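Local coordinates for protein predicted metal-dependent hydrolase of the TIM-barrel fold (PDB 2QPX) that binds zinc ions and is probably a metal-dependent hydrolase of the amidohydrolase superfamily, with a substrate that remains unknown, at residues 29-34 and 58-63; 34-39 and 45-50; 247-252 and 256-261; 227-232 and 241-246. One frame throughout, in Å; residues are numbered along the deposited sequence.

How the interactions relate
Interactions 1 and 2 share Leu34 and helix 30-37 and touch where the Phe59 ring meets Ser38. Both belong to the helical excursion that the chain makes between strands 14-19 and 95-101, their centres about 21 and 20 Å from the centre of the chain, and waters bridge polar groups in each. Interactions 3 and 4 belong to one beta-alpha-beta unit of the barrel. Interaction 3, on the far side of the chain's centre from 1 and 2, combines apolar packing with one water-bridged lysine. All four are mainly buried: interactions 2 and 3 each include an exposed residue, Gln36 and Lys256, whereas every touching residue of interaction 4, mostly apolar beside a zinc ligand, is buried.

Interaction 1: 29-34 and 58-63; sequences NRDDRL and GFLALA
Arg30 NH2 is gripped by two partners, a salt bridge to Glu324 of helix 323-342 and water 1, which accepts from Arg30 NH2 at 3.0 Å in the plane of the guanidinium. The same water donates to Ala63 O at 2.8 Å and so spans the two helices. The arginine chain reaches it by running extended from CG to NE, with CG anti to the backbone N (chi1 174°), while NH1 is held by Pro73 O and Ala75 O; together these bonds should fix the rotation of the group. The Ala63 methyl meets it obliquely, CB lying 3.9 Å from Arg30 NH2. The segments 30-34 and 58-63, parts of helices 30-37 and 54-66, run at 137° to each other, their axes 11.0 Å apart at closest approach. Both belong to the helical excursion between strands 14-19 and 95-101 of the TIM barrel, and the Phe59 side chain comes within about 13 Å of a zinc ion. Phe59 crosses Leu34 obliquely, its CD2 packing 3.8 Å from Leu34 CD2. The ring edge is turned to the backbone: Leu34 O lies near the ring plane, 3.5 Å from Phe59 CD2. Leu60, next in sequence, brings CD2 to 4.1 Å from Asp31 OD1, a loose van der Waals contact with a carboxylate oxygen hydrogen-bonded to Tyr56 OH. Met325 and Leu328 of helix 323-342 also pack on Phe59.

Interaction 2: 34-39 and 45-50; sequences LAQVST and YPLADT
Ala35 and Thr50 bring the backbones nearest, 6.7 Å between their CA atoms, where the last turn of helix 30-37 lies against the short helix 47-50. The Thr50 methyl is at the centre of the contact: its CG2 sits 3.2 Å from Ala35 O and also meets Ser38 OG and, at 3.5 Å, Thr39 CG2. Ala35 O is occupied by two donors of Ser38, the backbone N and the hydroxyl, Ser38 OG lying 2.6 Å from Ala35 O. With OG between the backbone N and the carbonyl carbon (chi1 74°), the serine folds back onto the last turn of the helix before it and gives its proton to that carbonyl. Water 2 donates to Ser38 OG at 2.8 Å and also to Thr50 O, carrying the bonds across. Replacing the serine with an alanine here would probably leave water 2 without its acceptor on this side and Ala35 O with one grip fewer. A second water joins Thr39 OG1 to Thr50 OG1, and Thr39 OG1 is also bonded to Ala41 N. Beside this polar patch, Leu47 CD1 packs 3.7 Å from Gln36 CG and against the Ala35 methyl, crossing the glutamine chain at about a right angle. A second subunit adjoins the region, its Arg312 paired with Asp49. Polar groups of the two segments therefore depend on water to meet, while methyls make the direct contacts.

Interaction 3: 247-252 and 256-261; sequences RDYLKA and KGLKVV
Apolar packing carries most of this contact, led by Tyr249 and Leu258, whose side chains cross at about a right angle. Leu258 CD2 approaches the phenol end of the ring, 3.8 Å from Tyr249 CE2, neither over the face nor at the edge. The ring lies there because CG is anti to the backbone N (chi1 -172°), and its OH bonds to Leu211 O of helix 204-221, which also supplies Ile218 and Ile219 to cover Leu258. Farther along the strand segment, Leu250 crosses Val260 obliquely, its CD2 near both methyls, 4.1 Å from Val260 CG1.

The polar part is a water bridge at the end of the helix. The extended Lys256 chain passes Ala252 O with its methylenes, CD 3.6 Å from that oxygen, and Lys256 NZ donates at 2.6 Å to water 4, which donates to Ala252 O.

Backbone bonds set the turn: Leu258 N reaches Phe253 O and Gly257 N reaches Thr254 O, a Schellman motif with Gly257, at positive phi, as the C-prime residue. This packing of helix 247-253 against the strand it leads into is that of a beta-alpha-beta crossover, strands 225-229 and 260-264 being parallel neighbours in the TIM barrel.

Interaction 4: 227-232 and 241-246; sequences FHVGYG and GNPLLM
Met246, present as selenomethionine, lays its terminal methyl squarely on the Phe227 ring: CE stands 3.7 Å from the centroid of that ring and 9° off its normal, a CH-pi contact. The selenium stays farther back above the same face, a Met-aromatic contact at a distance. The bend at the last torsion of Met246 (chi3 67°) turns CE onto the ring. Phe227 lies on strand 225-229, and its ring also meets Val260 of the neighbouring strand. An alanine in its place would probably strip the selenomethionine methyl of the flat surface it rests on and open a gap between strand and loop.

Two residues along, Val229 points to the same side of the strand and crosses Pro243 at about a right angle. CG1, anti to the backbone N, faces the proline ring at 3.7 Å from Pro243 CD, and also presses on Gly241 O at 3.3 Å. The loop that receives it is shaped by an Asx turn, in which Leu244 N donates to Asn242 OD1 at 3.0 Å.

Between these two residues His228 turns the other way, into the metal site. Its ND1 binds a zinc ion that Lys167 and His264 also hold, Lys167 being carboxylated and bridging both metals. His228 NE2 donates to Gly230 O at 3.0 Å (N-H...O angle 141°), the donor lying well above the carbonyl plane. The alternation of the strand separates two chemistries, apolar packing of Phe227 and Val229 on the loop and metal coordination by the histidine between them, whose orientation the bent Gly230 bond may help to fix.

Interaction 1: 29-34 and 58-63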
loop_
_atom_site.group_PDB
_atom_site.type_symbol
_atom_site.label_atom_id
_atom_site.label_comp_id
_atom_site.label_asym_id
_atom_site.label_seq_id
_atom_site.Cartn_x
_atom_site.Cartn_y
_atom_site.Cartn_z
ATOM N N ASN A 29 -0.638 -17.163 34.969
ATOM C CA ASN A 29 -0.792 -17.729 33.602
ATOM C C ASN A 29 0.081 -16.943 32.613
ATOM O O ASN A 29 -0.398 -16.385 31.633
ATOM C CB ASN A 29 -2.275 -17.715 33.182
ATOM C CG ASN A 29 -2.939 -16.332 33.313
ATOM O OD1 ASN A 29 -2.461 -15.449 34.058
ATOM N ND2 ASN A 29 -4.056 -16.137 32.588
ATOM N N ARG A 30 1.379 -16.922 32.873
ATOM C CA ARG A 30 2.322 -16.092 32.133
ATOM C C ARG A 30 2.349 -16.419 30.616
ATOM O O ARG A 30 2.334 -15.514 29.772
ATOM C CB ARG A 30 3.707 -16.213 32.753
ATOM C CG ARG A 30 4.782 -15.521 32.013
ATOM C CD ARG A 30 6.025 -15.298 32.937
ATOM N NE ARG A 30 7.134 -14.856 32.120
ATOM C CZ ARG A 30 8.280 -15.470 31.964
ATOM N NH1 ARG A 30 8.620 -16.466 32.753
ATOM N NH2 ARG A 30 9.130 -15.006 31.090
ATOM N N ASP A 31 2.396 -17.699 30.252
ATOM C CA ASP A 31 2.379 -18.097 28.822
ATOM C C ASP A 31 1.137 -17.520 28.116
ATOM O O ASP A 31 1.238 -16.880 27.066
ATOM C CB ASP A 31 2.386 -19.620 28.720
ATOM C CG ASP A 31 2.621 -20.153 27.330
ATOM O OD1 ASP A 31 2.779 -19.419 26.378
ATOM O OD2 ASP A 31 2.765 -21.387 27.190
ATOM N N ASP A 32 -0.032 -17.707 28.701
ATOM C CA ASP A 32 -1.260 -17.198 28.094
ATOM C C ASP A 32 -1.271 -15.663 28.046
ATOM O O ASP A 32 -1.744 -15.075 27.059
ATOM C CB ASP A 32 -2.494 -17.725 28.817
ATOM C CG ASP A 32 -2.785 -19.194 28.526
ATOM O OD1 ASP A 32 -2.132 -19.841 27.670
ATOM O OD2 ASP A 32 -3.717 -19.680 29.186
ATOM N N ARG A 33 -0.764 -15.011 29.080
ATOM C CA ARG A 33 -0.689 -13.542 29.076
ATOM C C ARG A 33 0.262 -13.024 28.004
ATOM O O ARG A 33 0.016 -11.978 27.389
ATOM C CB ARG A 33 -0.336 -12.953 30.462
ATOM C CG ARG A 33 -1.430 -13.145 31.526
ATOM C CD ARG A 33 -2.720 -12.346 31.267
ATOM N NE ARG A 33 -2.561 -10.876 31.257
ATOM C CZ ARG A 33 -2.701 -10.070 32.304
ATOM N NH1 ARG A 33 -3.003 -10.538 33.503
ATOM N NH2 ARG A 33 -2.582 -8.774 32.143
ATOM N N LEU A 34 1.366 -13.706 27.785
ATOM C CA LEU A 34 2.280 -13.386 26.706
ATOM C C LEU A 34 1.568 -13.532 25.347
ATOM O O LEU A 34 1.672 -12.669 24.468
ATOM C CB LEU A 34 3.536 -14.292 26.736
ATOM C CG LEU A 34 4.653 -13.857 27.659
ATOM C CD1 LEU A 34 5.665 -15.026 27.940
ATOM C CD2 LEU A 34 5.366 -12.567 27.116
ATOM N N GLY A 58 8.285 -15.183 18.764
ATOM C CA GLY A 58 9.342 -14.248 19.136
ATOM C C GLY A 58 9.382 -14.001 20.619
ATOM O O GLY A 58 10.449 -13.962 21.210
ATOM N N PHE A 59 8.217 -13.822 21.220
ATOM C CA PHE A 59 8.169 -13.620 22.674
ATOM C C PHE A 59 8.710 -14.828 23.398
ATOM O O PHE A 59 9.476 -14.700 24.358
ATOM C CB PHE A 59 6.731 -13.427 23.183
ATOM C CG PHE A 59 6.118 -12.070 22.907
ATOM C CD1 PHE A 59 6.742 -11.097 22.158
ATOM C CD2 PHE A 59 4.881 -11.796 23.427
ATOM C CE1 PHE A 59 6.117 -9.878 21.918
ATOM C CE2 PHE A 59 4.258 -10.583 23.196
ATOM C CZ PHE A 59 4.880 -9.636 22.439
ATOM N N LEU A 60 8.323 -16.019 22.963
ATOM C CA LEU A 60 8.835 -17.257 23.600
ATOM C C LEU A 60 10.323 -17.386 23.467
ATOM O O LEU A 60 11.001 -17.854 24.395
ATOM C CB LEU A 60 8.209 -18.492 22.960
ATOM C CG LEU A 60 6.777 -18.805 23.271
ATOM C CD1 LEU A 60 6.421 -20.192 22.651
ATOM C CD2 LEU A 60 6.451 -18.790 24.782
ATOM N N ALA A 61 10.863 -17.021 22.313
ATOM C CA ALA A 61 12.288 -17.106 22.069
ATOM C C ALA A 61 13.021 -16.214 23.055
ATOM O O ALA A 61 14.037 -16.619 23.634
ATOM C CB ALA A 61 12.627 -16.698 20.594
ATOM N N LEU A 62 12.519 -15.009 23.277
ATOM C CA LEU A 62 13.165 -14.098 24.215
ATOM C C LEU A 62 13.015 -14.588 25.648
ATOM O O LEU A 62 13.964 -14.513 26.402
ATOM C CB LEU A 62 12.684 -12.646 24.076
ATOM C CG LEU A 62 13.476 -11.743 23.113
ATOM C CD1 LEU A 62 13.099 -12.119 21.698
ATOM C CD2 LEU A 62 13.159 -10.298 23.392
ATOM N N ALA A 63 11.865 -15.136 26.000
ATOM C CA ALA A 63 11.673 -15.701 27.332
ATOM C C ALA A 63 12.693 -16.779 27.635
ATOM O O ALA A 63 13.236 -16.858 28.726
ATOM C CB ALA A 63 10.260 -16.220 27.543
HETATM O O HOH W 1 11.750 -16.367 31.026
#

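Interaction 2: 34-39 and 45-50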
loop_
_atom_site.group_PDB
_atom_site.type_symbol
_atom_site.label_atom_id
_atom_site.label_comp_id
_atom_site.label_asym_id
_atom_site.label_seq_id
_atom_site.Cartn_x
_atom_site.Cartn_y
_atom_site.Cartn_z
ATOM N N LEU A 34 1.366 -13.706 27.785
ATOM C CA LEU A 34 2.280 -13.386 26.706
ATOM C C LEU A 34 1.568 -13.532 25.347
ATOM O O LEU A 34 1.672 -12.669 24.468
ATOM C CB LEU A 34 3.536 -14.292 26.736
ATOM C CG LEU A 34 4.653 -13.857 27.659
ATOM C CD1 LEU A 34 5.665 -15.026 27.940
ATOM C CD2 LEU A 34 5.366 -12.567 27.116
ATOM N N ALA A 35 0.854 -14.632 25.168
ATOM C CA ALA A 35 0.076 -14.823 23.940
ATOM C C ALA A 35 -0.961 -13.720 23.762
ATOM O O ALA A 35 -1.075 -13.130 22.691
ATOM C CB ALA A 35 -0.565 -16.222 23.919
ATOM N N GLN A 36 -1.684 -13.396 24.820
ATOM C CA GLN A 36 -2.771 -12.434 24.722
ATOM C C GLN A 36 -2.222 -11.039 24.362
ATOM O O GLN A 36 -2.843 -10.342 23.546
ATOM C CB GLN A 36 -3.604 -12.425 26.008
ATOM C CG GLN A 36 -4.406 -13.717 26.177
ATOM C CD GLN A 36 -4.921 -13.976 27.610
ATOM O OE1 GLN A 36 -4.537 -13.293 28.533
ATOM N NE2 GLN A 36 -5.791 -14.983 27.772
ATOM N N VAL A 37 -1.043 -10.649 24.885
ATOM C CA VAL A 37 -0.515 -9.337 24.601
ATOM C C VAL A 37 0.212 -9.260 23.248
ATOM O O VAL A 37 0.461 -8.163 22.737
ATOM C CB VAL A 37 0.369 -8.820 25.772
ATOM C CG1 VAL A 37 1.783 -9.402 25.716
ATOM C CG2 VAL A 37 0.394 -7.265 25.759
ATOM N N SER A 38 0.481 -10.417 22.636
ATOM C CA SER A 38 1.202 -10.489 21.374
ATOM C C SER A 38 0.368 -10.102 20.163
ATOM O O SER A 38 0.882 -10.112 19.037
ATOM C CB SER A 38 1.772 -11.894 21.157
ATOM O OG SER A 38 0.759 -12.824 20.819
ATOM N N THR A 39 -0.897 -9.739 20.391
ATOM C CA THR A 39 -1.836 -9.417 19.326
ATOM C C THR A 39 -2.809 -8.366 19.812
ATOM O O THR A 39 -2.980 -8.196 21.012
ATOM C CB THR A 39 -2.661 -10.681 18.908
ATOM O OG1 THR A 39 -3.541 -10.370 17.822
ATOM C CG2 THR A 39 -3.476 -11.253 20.085
ATOM N N TYR A 45 -11.215 -14.000 20.705
ATOM C CA TYR A 45 -10.506 -14.536 19.529
ATOM C C TYR A 45 -9.748 -15.802 19.949
ATOM O O TYR A 45 -9.167 -15.828 21.032
ATOM C CB TYR A 45 -9.539 -13.472 19.016
ATOM C CG TYR A 45 -8.742 -13.821 17.783
ATOM C CD1 TYR A 45 -7.538 -14.506 17.871
ATOM C CD2 TYR A 45 -9.150 -13.400 16.519
ATOM C CE1 TYR A 45 -6.767 -14.782 16.753
ATOM C CE2 TYR A 45 -8.404 -13.654 15.397
ATOM C CZ TYR A 45 -7.204 -14.377 15.498
ATOM O OH TYR A 45 -6.390 -14.629 14.412
ATOM N N PRO A 46 -9.751 -16.868 19.119
ATOM C CA PRO A 46 -9.114 -18.097 19.604
ATOM C C PRO A 46 -7.633 -17.988 19.892
ATOM O O PRO A 46 -6.838 -17.577 19.046
ATOM C CB PRO A 46 -9.399 -19.123 18.499
ATOM C CG PRO A 46 -10.587 -18.554 17.778
ATOM C CD PRO A 46 -10.359 -17.082 17.794
ATOM N N LEU A 47 -7.261 -18.346 21.117
ATOM C CA LEU A 47 -5.872 -18.198 21.526
ATOM C C LEU A 47 -4.943 -19.057 20.685
ATOM O O LEU A 47 -3.802 -18.670 20.400
ATOM C CB LEU A 47 -5.716 -18.486 23.017
ATOM C CG LEU A 47 -4.419 -17.933 23.643
ATOM C CD1 LEU A 47 -4.397 -16.408 23.572
ATOM C CD2 LEU A 47 -4.352 -18.444 25.082
ATOM N N ALA A 48 -5.428 -20.215 20.253
ATOM C CA ALA A 48 -4.649 -21.107 19.402
ATOM C C ALA A 48 -4.257 -20.415 18.094
ATOM O O ALA A 48 -3.150 -20.596 17.597
ATOM C CB ALA A 48 -5.417 -22.427 19.113
ATOM N N ASP A 49 -5.154 -19.590 17.550
ATOM C CA ASP A 49 -4.831 -18.830 16.333
ATOM C C ASP A 49 -3.769 -17.755 16.606
ATOM O O ASP A 49 -2.842 -17.571 15.837
ATOM C CB ASP A 49 -6.098 -18.198 15.756
ATOM C CG ASP A 49 -7.151 -19.219 15.299
ATOM O OD1 ASP A 49 -6.910 -20.426 15.248
ATOM O OD2 ASP A 49 -8.270 -18.784 14.985
ATOM N N THR A 50 -3.911 -17.024 17.724
ATOM C CA THR A 50 -2.907 -16.070 18.122
ATOM C C THR A 50 -1.536 -16.734 18.244
ATOM O O THR A 50 -0.526 -16.158 17.858
ATOM C CB THR A 50 -3.324 -15.391 19.437
ATOM O OG1 THR A 50 -4.500 -14.609 19.170
ATOM C CG2 THR A 50 -2.170 -14.512 20.033
HETATM O O HOH W 2 0.919 -13.813 18.235
HETATM O O HOH W 3 -4.300 -12.731 16.940
#

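Interaction 3: 247-252 and 256-261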
loop_
_atom_site.group_PDB
_atom_site.type_symbol
_atom_site.label_atom_id
_atom_site.label_comp_id
_atom_site.label_asym_id
_atom_site.label_seq_id
_atom_site.Cartn_x
_atom_site.Cartn_y
_atom_site.Cartn_z
ATOM N N ARG A 247 -4.477 15.961 7.351
ATOM C CA ARG A 247 -3.781 17.094 6.726
ATOM C C ARG A 247 -4.328 18.459 7.176
ATOM O O ARG A 247 -3.547 19.351 7.410
ATOM C CB ARG A 247 -3.780 16.955 5.204
ATOM C CG ARG A 247 -2.792 17.884 4.474
ATOM C CD ARG A 247 -2.856 17.677 2.935
ATOM N NE ARG A 247 -4.200 17.965 2.436
ATOM C CZ ARG A 247 -4.547 19.040 1.745
ATOM N NH1 ARG A 247 -3.652 19.934 1.369
ATOM N NH2 ARG A 247 -5.816 19.200 1.382
ATOM N N ASP A 248 -5.648 18.630 7.336
ATOM C CA ASP A 248 -6.118 19.951 7.718
ATOM C C ASP A 248 -5.649 20.329 9.134
ATOM O O ASP A 248 -5.259 21.477 9.356
ATOM C CB ASP A 248 -7.634 20.068 7.543
ATOM C CG ASP A 248 -8.095 19.936 6.073
ATOM O OD1 ASP A 248 -7.305 20.134 5.103
ATOM O OD2 ASP A 248 -9.301 19.654 5.896
ATOM N N TYR A 249 -5.634 19.369 10.049
ATOM C CA TYR A 249 -5.139 19.610 11.389
ATOM C C TYR A 249 -3.653 19.940 11.342
ATOM O O TYR A 249 -3.215 20.837 12.047
ATOM C CB TYR A 249 -5.402 18.393 12.272
ATOM C CG TYR A 249 -5.123 18.562 13.740
ATOM C CD1 TYR A 249 -6.089 19.098 14.588
ATOM C CD2 TYR A 249 -3.914 18.140 14.302
ATOM C CE1 TYR A 249 -5.901 19.236 15.937
ATOM C CE2 TYR A 249 -3.692 18.268 15.656
ATOM C CZ TYR A 249 -4.689 18.824 16.500
ATOM O OH TYR A 249 -4.452 18.914 17.850
ATOM N N LEU A 250 -2.890 19.198 10.542
ATOM C CA LEU A 250 -1.441 19.422 10.462
ATOM C C LEU A 250 -1.157 20.827 9.880
ATOM O O LEU A 250 -0.271 21.536 10.350
ATOM C CB LEU A 250 -0.777 18.351 9.607
ATOM C CG LEU A 250 -0.845 16.928 10.125
ATOM C CD1 LEU A 250 -0.222 15.882 9.188
ATOM C CD2 LEU A 250 -0.283 16.877 11.556
ATOM N N LYS A 251 -1.918 21.223 8.862
ATOM C CA LYS A 251 -1.782 22.549 8.257
ATOM C C LYS A 251 -2.122 23.618 9.297
ATOM O O LYS A 251 -1.463 24.650 9.377
ATOM C CB LYS A 251 -2.707 22.690 7.038
ATOM C CG LYS A 251 -2.236 21.949 5.792
ATOM C CD LYS A 251 -3.108 22.227 4.521
ATOM N N ALA A 252 -3.119 23.339 10.138
ATOM C CA ALA A 252 -3.543 24.317 11.127
ATOM C C ALA A 252 -2.520 24.576 12.225
ATOM O O ALA A 252 -2.398 25.702 12.715
ATOM C CB ALA A 252 -4.896 23.930 11.752
ATOM N N LYS A 256 2.422 26.527 13.573
ATOM C CA LYS A 256 2.325 27.241 14.834
ATOM C C LYS A 256 3.203 26.654 15.928
ATOM O O LYS A 256 3.241 27.166 17.024
ATOM C CB LYS A 256 0.874 27.274 15.325
ATOM C CG LYS A 256 -0.028 28.027 14.379
ATOM C CD LYS A 256 -1.380 28.298 15.003
ATOM C CE LYS A 256 -2.134 29.405 14.286
ATOM N NZ LYS A 256 -3.587 29.299 14.626
ATOM N N GLY A 257 3.863 25.534 15.644
ATOM C CA GLY A 257 4.800 24.985 16.575
ATOM C C GLY A 257 4.370 23.699 17.248
ATOM O O GLY A 257 5.102 23.201 18.084
ATOM N N LEU A 258 3.198 23.155 16.918
ATOM C CA LEU A 258 2.762 21.894 17.525
ATOM C C LEU A 258 3.612 20.755 17.003
ATOM O O LEU A 258 3.733 20.571 15.800
ATOM C CB LEU A 258 1.282 21.607 17.229
ATOM C CG LEU A 258 0.669 20.371 17.905
ATOM C CD1 LEU A 258 0.530 20.620 19.394
ATOM C CD2 LEU A 258 -0.699 20.025 17.238
ATOM N N LYS A 259 4.198 20.018 17.941
ATOM C CA LYS A 259 5.006 18.850 17.605
ATOM C C LYS A 259 4.128 17.605 17.659
ATOM O O LYS A 259 3.657 17.215 18.711
ATOM C CB LYS A 259 6.221 18.792 18.538
ATOM C CG LYS A 259 7.200 19.945 18.268
ATOM C CD LYS A 259 7.840 20.479 19.528
ATOM C CE LYS A 259 8.870 21.529 19.147
ATOM N NZ LYS A 259 9.709 21.934 20.263
ATOM N N VAL A 260 3.857 17.047 16.483
ATOM C CA VAL A 260 2.917 15.933 16.340
ATOM C C VAL A 260 3.720 14.668 16.051
ATOM O O VAL A 260 4.639 14.674 15.213
ATOM C CB VAL A 260 1.933 16.188 15.186
ATOM C CG1 VAL A 260 1.024 14.968 14.901
ATOM C CG2 VAL A 260 1.105 17.456 15.461
ATOM N N VAL A 261 3.383 13.602 16.775
ATOM C CA VAL A 261 4.053 12.301 16.606
ATOM C C VAL A 261 3.052 11.236 16.232
ATOM O O VAL A 261 2.101 10.979 16.962
ATOM C CB VAL A 261 4.845 11.870 17.817
ATOM C CG1 VAL A 261 5.761 10.692 17.447
ATOM C CG2 VAL A 261 5.666 13.033 18.380
HETATM O O HOH W 4 -5.019 27.319 13.755
#

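Interaction 4: 227-232 and 241-246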
loop_
_atom_site.group_PDB
_atom_site.type_symbol
_atom_site.label_atom_id
_atom_site.label_comp_id
_atom_site.label_asym_id
_atom_site.label_seq_id
_atom_site.Cartn_x
_atom_site.Cartn_y
_atom_site.Cartn_z
ATOM N N PHE A 227 -0.347 10.746 18.350
ATOM C CA PHE A 227 -1.591 10.132 17.862
ATOM C C PHE A 227 -1.345 8.671 17.533
ATOM O O PHE A 227 -0.448 8.342 16.748
ATOM C CB PHE A 227 -2.068 10.790 16.569
ATOM C CG PHE A 227 -2.662 12.144 16.760
ATOM C CD1 PHE A 227 -1.864 13.269 16.827
ATOM C CD2 PHE A 227 -4.041 12.302 16.831
ATOM C CE1 PHE A 227 -2.422 14.520 16.951
ATOM C CE2 PHE A 227 -4.589 13.555 16.952
ATOM C CZ PHE A 227 -3.786 14.673 17.007
ATOM N N HIS A 228 -2.213 7.786 18.014
ATOM C CA HIS A 228 -2.259 6.436 17.410
ATOM C C HIS A 228 -2.629 6.557 15.950
ATOM O O HIS A 228 -3.616 7.212 15.650
ATOM C CB HIS A 228 -3.308 5.573 18.133
ATOM C CG HIS A 228 -3.410 4.190 17.585
ATOM N ND1 HIS A 228 -2.753 3.124 18.155
ATOM C CD2 HIS A 228 -4.068 3.703 16.500
ATOM C CE1 HIS A 228 -2.997 2.035 17.431
ATOM N NE2 HIS A 228 -3.784 2.367 16.423
ATOM N N VAL A 229 -1.907 5.852 15.071
ATOM C CA VAL A 229 -2.217 5.815 13.644
ATOM C C VAL A 229 -2.192 4.344 13.207
ATOM O O VAL A 229 -1.265 3.604 13.521
ATOM C CB VAL A 229 -1.195 6.641 12.810
ATOM C CG1 VAL A 229 -1.457 6.483 11.274
ATOM C CG2 VAL A 229 -1.209 8.143 13.250
ATOM N N GLY A 230 -3.194 3.921 12.434
ATOM C CA GLY A 230 -3.170 2.588 11.821
ATOM C C GLY A 230 -3.525 1.456 12.786
ATOM O O GLY A 230 -4.420 1.613 13.622
ATOM N N TYR A 231 -2.802 0.327 12.652
ATOM C CA TYR A 231 -2.934 -0.937 13.426
ATOM C C TYR A 231 -3.657 -0.801 14.763
ATOM O O TYR A 231 -3.099 -0.344 15.719
ATOM C CB TYR A 231 -1.539 -1.581 13.557
ATOM C CG TYR A 231 -1.419 -3.020 14.084
ATOM C CD1 TYR A 231 -2.524 -3.833 14.309
ATOM C CD2 TYR A 231 -0.180 -3.511 14.401
ATOM C CE1 TYR A 231 -2.382 -5.124 14.793
ATOM C CE2 TYR A 231 -0.017 -4.792 14.912
ATOM C CZ TYR A 231 -1.116 -5.594 15.111
ATOM O OH TYR A 231 -0.992 -6.896 15.599
ATOM N N GLY A 232 -4.913 -1.247 14.792
ATOM C CA GLY A 232 -5.748 -1.214 15.996
ATOM C C GLY A 232 -6.513 -2.510 16.192
ATOM O O GLY A 232 -6.253 -3.505 15.533
ATOM N N GLY A 241 -7.983 5.403 9.596
ATOM C CA GLY A 241 -6.717 5.602 10.290
ATOM C C GLY A 241 -5.587 6.058 9.390
ATOM O O GLY A 241 -4.429 6.014 9.818
ATOM N N ASN A 242 -5.900 6.382 8.131
ATOM C CA ASN A 242 -4.904 6.855 7.168
ATOM C C ASN A 242 -4.517 8.292 7.583
ATOM O O ASN A 242 -5.357 9.199 7.584
ATOM C CB ASN A 242 -5.478 6.827 5.744
ATOM C CG ASN A 242 -4.459 7.192 4.672
ATOM O OD1 ASN A 242 -3.522 7.975 4.905
ATOM N ND2 ASN A 242 -4.654 6.631 3.459
ATOM N N PRO A 243 -3.238 8.531 7.912
ATOM C CA PRO A 243 -2.889 9.838 8.437
ATOM C C PRO A 243 -2.945 10.986 7.420
ATOM O O PRO A 243 -2.927 12.147 7.837
ATOM C CB PRO A 243 -1.470 9.620 8.953
ATOM C CG PRO A 243 -0.914 8.568 8.068
ATOM C CD PRO A 243 -2.079 7.641 7.831
ATOM N N LEU A 244 -3.082 10.682 6.127
ATOM C CA LEU A 244 -3.371 11.734 5.145
ATOM C C LEU A 244 -4.667 12.467 5.514
ATOM O O LEU A 244 -4.829 13.637 5.161
ATOM C CB LEU A 244 -3.487 11.163 3.737
ATOM C CG LEU A 244 -2.263 10.466 3.135
ATOM C CD1 LEU A 244 -2.552 9.929 1.732
ATOM C CD2 LEU A 244 -1.034 11.410 3.171
ATOM N N LEU A 245 -5.558 11.795 6.245
ATOM C CA LEU A 245 -6.818 12.407 6.643
ATOM C C LEU A 245 -6.613 13.529 7.679
ATOM O O LEU A 245 -7.495 14.371 7.876
ATOM C CB LEU A 245 -7.785 11.350 7.165
ATOM C CG LEU A 245 -8.232 10.278 6.159
ATOM C CD1 LEU A 245 -8.939 9.107 6.861
ATOM C CD2 LEU A 245 -9.076 10.899 5.067
HETATM N N MSE A 246 -5.419 13.567 8.299
HETATM C CA MSE A 246 -5.066 14.589 9.285
HETATM C C MSE A 246 -4.552 15.882 8.672
HETATM O O MSE A 246 -4.144 16.774 9.396
HETATM C CB MSE A 246 -3.948 14.091 10.237
HETATM C CG MSE A 246 -4.337 12.901 11.043
HETATM SE SE MSE A 246 -2.890 12.301 12.096
HETATM C CE MSE A 246 -2.758 13.729 13.228
#